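Local structure of spindle assembly abnormal protein 6 (Caenorhabditis elegans, 3PYI) at residues A[41-46]-A[52-57]. The protein serves as the central scaffolding component of centrioles, ensuring their nine-fold symmetry, its globular N-terminal domain linking coiled-coil dimers into the inner ring of the cartwheel. The protein carries 1 engineered substitution. Numbering follows the deposited sequence.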
ATOM      1  N   SER A  41      16.376  -0.684  18.411  1.00 30.20           N
ATOM      2  CA  SER A  41      17.263  -1.594  19.118  1.00 37.10           C
ATOM      3  C   SER A  41      16.562  -2.925  19.377  1.00 33.92           C
ATOM      4  O   SER A  41      15.339  -3.024  19.222  1.00 33.86           O
ATOM      5  CB  SER A  41      17.769  -0.952  20.422  1.00 37.15           C
ATOM      6  OG  SER A  41      16.692  -0.590  21.268  1.00 39.11           O
ATOM      7  N   GLU A  42      17.339  -3.954  19.723  1.00 37.08           N
ATOM      8  CA  GLU A  42      16.760  -5.207  20.196  1.00 26.68           C
ATOM      9  C   GLU A  42      17.152  -5.428  21.646  1.00 25.77           C
ATOM     10  O   GLU A  42      18.232  -5.038  22.082  1.00 30.71           O
ATOM     11  CB  GLU A  42      17.146  -6.408  19.315  1.00 38.82           C
ATOM     12  CG  GLU A  42      18.605  -6.803  19.373  1.00 39.99           C
ATOM     13  CD  GLU A  42      18.899  -8.084  18.591  1.00 45.75           C
ATOM     14  OE1 GLU A  42      18.817  -9.180  19.170  1.00 31.86           O
ATOM     15  OE2 GLU A  42      19.234  -7.988  17.399  1.00 40.70           O
ATOM     16  N   GLN A  43      16.251  -6.037  22.401  1.00 31.62           N
ATOM     17  CA  GLN A  43      16.501  -6.246  23.810  1.00 34.18           C
ATOM     18  C   GLN A  43      15.743  -7.474  24.256  1.00 28.17           C
ATOM     19  O   GLN A  43      14.821  -7.930  23.574  1.00 30.61           O
ATOM     20  CB  GLN A  43      16.044  -5.016  24.612  1.00 35.99           C
ATOM     21  CG  GLN A  43      14.535  -4.752  24.521  1.00 37.58           C
ATOM     22  CD  GLN A  43      14.103  -3.441  25.163  1.00 42.91           C
ATOM     23  OE1 GLN A  43      14.894  -2.509  25.298  1.00 34.57           O
ATOM     24  NE2 GLN A  43      12.836  -3.365  25.551  1.00 41.83           N
ATOM     25  N   ARG A  44      16.143  -7.995  25.408  1.00 27.01           N
ATOM     26  CA  ARG A  44      15.490  -9.116  26.050  1.00 34.72           C
ATOM     27  C   ARG A  44      14.424  -8.575  27.004  1.00 48.58           C
ATOM     28  O   ARG A  44      14.726  -7.743  27.854  1.00 56.14           O
ATOM     29  CB  ARG A  44      16.558  -9.908  26.829  1.00 31.04           C
ATOM     30  CG  ARG A  44      16.099 -11.156  27.545  1.00 43.98           C
ATOM     31  CD  ARG A  44      17.296 -11.875  28.197  1.00 38.18           C
ATOM     32  NE  ARG A  44      16.860 -12.915  29.126  1.00 53.96           N
ATOM     33  CZ  ARG A  44      16.910 -14.226  28.886  1.00 62.07           C
ATOM     34  NH1 ARG A  44      17.396 -14.684  27.738  1.00 62.00           N
ATOM     35  NH2 ARG A  44      16.481 -15.086  29.800  1.00 53.09           N
ATOM     36  N   ASN A  45      13.177  -9.022  26.861  1.00 47.33           N
ATOM     37  CA  ASN A  45      12.163  -8.740  27.876  1.00 42.92           C
ATOM     38  C   ASN A  45      12.594  -9.300  29.229  1.00 52.07           C
ATOM     39  O   ASN A  45      13.033 -10.445  29.319  1.00 41.28           O
ATOM     40  CB  ASN A  45      10.808  -9.332  27.491  1.00 44.09           C
ATOM     41  CG  ASN A  45       9.707  -8.936  28.462  1.00 45.82           C
ATOM     42  OD1 ASN A  45       9.513  -9.568  29.499  1.00 49.87           O
ATOM     43  ND2 ASN A  45       8.993  -7.864  28.134  1.00 44.63           N
ATOM     44  N   GLU A  46      12.463  -8.497  30.278  1.00 60.80           N
ATOM     45  CA  GLU A  46      12.984  -8.878  31.593  1.00 68.85           C
ATOM     46  C   GLU A  46      12.217 -10.023  32.232  1.00 54.71           C
ATOM     47  O   GLU A  46      12.804 -10.907  32.858  1.00 67.15           O
ATOM     48  CB  GLU A  46      12.988  -7.679  32.536  1.00 89.63           C
ATOM     49  CG  GLU A  46      13.941  -6.580  32.118  1.00113.36           C
ATOM     50  CD  GLU A  46      13.835  -5.354  32.999  1.00127.28           C
ATOM     51  OE1 GLU A  46      13.513  -5.509  34.198  1.00131.45           O
ATOM     52  OE2 GLU A  46      14.076  -4.237  32.494  1.00129.83           O
ATOM     53  N   GLU A  52      12.793  -8.544  21.990  1.00 28.90           N
ATOM     54  CA  GLU A  52      11.932  -7.393  21.729  1.00 31.64           C
ATOM     55  C   GLU A  52      12.632  -6.426  20.814  1.00 28.28           C
ATOM     56  O   GLU A  52      13.842  -6.222  20.904  1.00 36.27           O
ATOM     57  CB  GLU A  52      11.596  -6.642  23.021  1.00 38.19           C
ATOM     58  CG  GLU A  52      10.469  -7.249  23.820  1.00 41.95           C
ATOM     59  CD  GLU A  52      10.276  -6.560  25.157  1.00 47.04           C
ATOM     60  OE1 GLU A  52      11.202  -5.844  25.611  1.00 42.30           O
ATOM     61  OE2 GLU A  52       9.200  -6.744  25.761  1.00 52.75           O
ATOM     62  N   LEU A  53      11.846  -5.806  19.948  1.00 27.21           N
ATOM     63  CA  LEU A  53      12.335  -4.777  19.063  1.00 29.60           C
ATOM     64  C   LEU A  53      11.792  -3.438  19.577  1.00 32.89           C
ATOM     65  O   LEU A  53      10.582  -3.269  19.716  1.00 31.53           O
ATOM     66  CB  LEU A  53      11.794  -5.057  17.664  1.00 33.27           C
ATOM     67  CG  LEU A  53      12.541  -4.543  16.446  1.00 53.85           C
ATOM     68  CD1 LEU A  53      14.004  -4.930  16.544  1.00 64.66           C
ATOM     69  CD2 LEU A  53      11.896  -5.124  15.186  1.00 45.18           C
ATOM     70  N   LYS A  54      12.676  -2.493  19.873  1.00 27.80           N
ATOM     71  CA  LYS A  54      12.231  -1.204  20.409  1.00 27.39           C
ATOM     72  C   LYS A  54      12.444  -0.068  19.412  1.00 29.62           C
ATOM     73  O   LYS A  54      13.547   0.119  18.886  1.00 27.78           O
ATOM     74  CB  LYS A  54      12.928  -0.875  21.738  1.00 25.61           C
ATOM     75  CG  LYS A  54      12.343   0.352  22.453  1.00 37.07           C
ATOM     76  CD  LYS A  54      12.973   0.571  23.822  1.00 48.82           C
ATOM     77  CE  LYS A  54      12.164   1.550  24.673  1.00 43.43           C
ATOM     78  NZ  LYS A  54      12.693   1.644  26.072  1.00 42.13           N
ATOM     79  N   PHE A  55      11.377   0.680  19.150  1.00 22.96           N
ATOM     80  CA  PHE A  55      11.465   1.895  18.331  1.00 23.83           C
ATOM     81  C   PHE A  55      11.297   3.129  19.217  1.00 30.53           C
ATOM     82  O   PHE A  55      10.345   3.200  20.003  1.00 31.74           O
ATOM     83  CB  PHE A  55      10.371   1.910  17.264  1.00 28.93           C
ATOM     84  CG  PHE A  55      10.538   0.866  16.218  1.00 32.49           C
ATOM     85  CD1 PHE A  55      10.222  -0.462  16.487  1.00 33.82           C
ATOM     86  CD2 PHE A  55      10.986   1.208  14.956  1.00 30.35           C
ATOM     87  CE1 PHE A  55      10.377  -1.431  15.515  1.00 35.11           C
ATOM     88  CE2 PHE A  55      11.139   0.245  13.978  1.00 30.76           C
ATOM     89  CZ  PHE A  55      10.832  -1.078  14.255  1.00 29.74           C
ATOM     90  N   GLU A  56      12.222   4.088  19.091  1.00 26.08           N
ATOM     91  CA  GLU A  56      12.191   5.325  19.874  1.00 31.49           C
ATOM     92  C   GLU A  56      12.403   6.531  18.961  1.00 31.57           C
ATOM     93  O   GLU A  56      13.344   6.556  18.159  1.00 30.99           O
ATOM     94  CB  GLU A  56      13.289   5.339  20.960  1.00 28.89           C
ATOM     95  CG  GLU A  56      13.317   4.143  21.893  1.00 45.32           C
ATOM     96  CD  GLU A  56      14.481   4.214  22.886  1.00 64.65           C
ATOM     97  OE1 GLU A  56      14.390   5.001  23.860  1.00 72.28           O
ATOM     98  OE2 GLU A  56      15.488   3.489  22.688  1.00 49.11           O
ATOM     99  N   ILE A  57      11.545   7.538  19.093  1.00 32.25           N
ATOM    100  CA  ILE A  57      11.776   8.798  18.397  1.00 31.58           C
ATOM    101  C   ILE A  57      11.839   9.976  19.361  1.00 34.24           C
ATOM    102  O   ILE A  57      11.159   9.998  20.405  1.00 26.28           O
ATOM    103  CB  ILE A  57      10.708   9.095  17.308  1.00 27.19           C
ATOM    104  CG1 ILE A  57       9.319   9.203  17.933  1.00 34.05           C
ATOM    105  CG2 ILE A  57      10.735   8.051  16.175  1.00 23.76           C
ATOM    106  CD1 ILE A  57       8.257   9.612  16.932  1.00 43.43           C
TER
HETATM  107  O   HOH W   1      15.690   1.858  20.331  1.00 26.17           O
HETATM  108  O   HOH W   2      14.422  -0.217  26.836  1.00 41.01           O
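The carboxylate of Glu-52 is gripped by two amides at once, one for each oxygen, and illustrates how a single acidic side chain can tie the end of one strand and the turn that follows it to the start of the next. Gln-43 NE2 reaches Glu-52 OE1 at 3.0 Å, nearly along the C-O axis, with the two planar groups 37° apart. Asn-45 ND2 instead meets Glu-52 OE2 at 2.6 Å from above the carboxylate plane, its amide turned 89° to that plane. Holding both oxygens should restrict rotation of the carboxylate. The other end of the Gln-43 amide is engaged too: a water donates to its OE1 and accepts from Lys-54 NZ, and the Lys-54 chain, fully extended from a CG anti to the backbone N (chi1 -171°), carries NZ out to this bridge. Gln-43, Glu-52 and Lys-54 lie on one face of the beta hairpin formed by strands 29-44 and 51-58 of the SAS-6 N-terminal domain, with Asn-45 reaching in from the turn. Gln-43 with Glu-52 and Ser-41 with Lys-54 are hydrogen-bonded antiparallel pairs, Lys-54 N lying 2.8 Å from Ser-41 O. Between them, Glu-42 and Leu-53 form a non-hydrogen-bonded pair on the other face, where both touch Leu-9 of strand 7-23. A second water links Ser-41 OG to Glu-56 OE2, which is also salt-bridged to Lys-6. Within the turn, Asn-45 OD1 is hydrogen-bonded to Ser-48 N and to Thr-47 OG1, which probably helps to orient the amide that holds Glu-52.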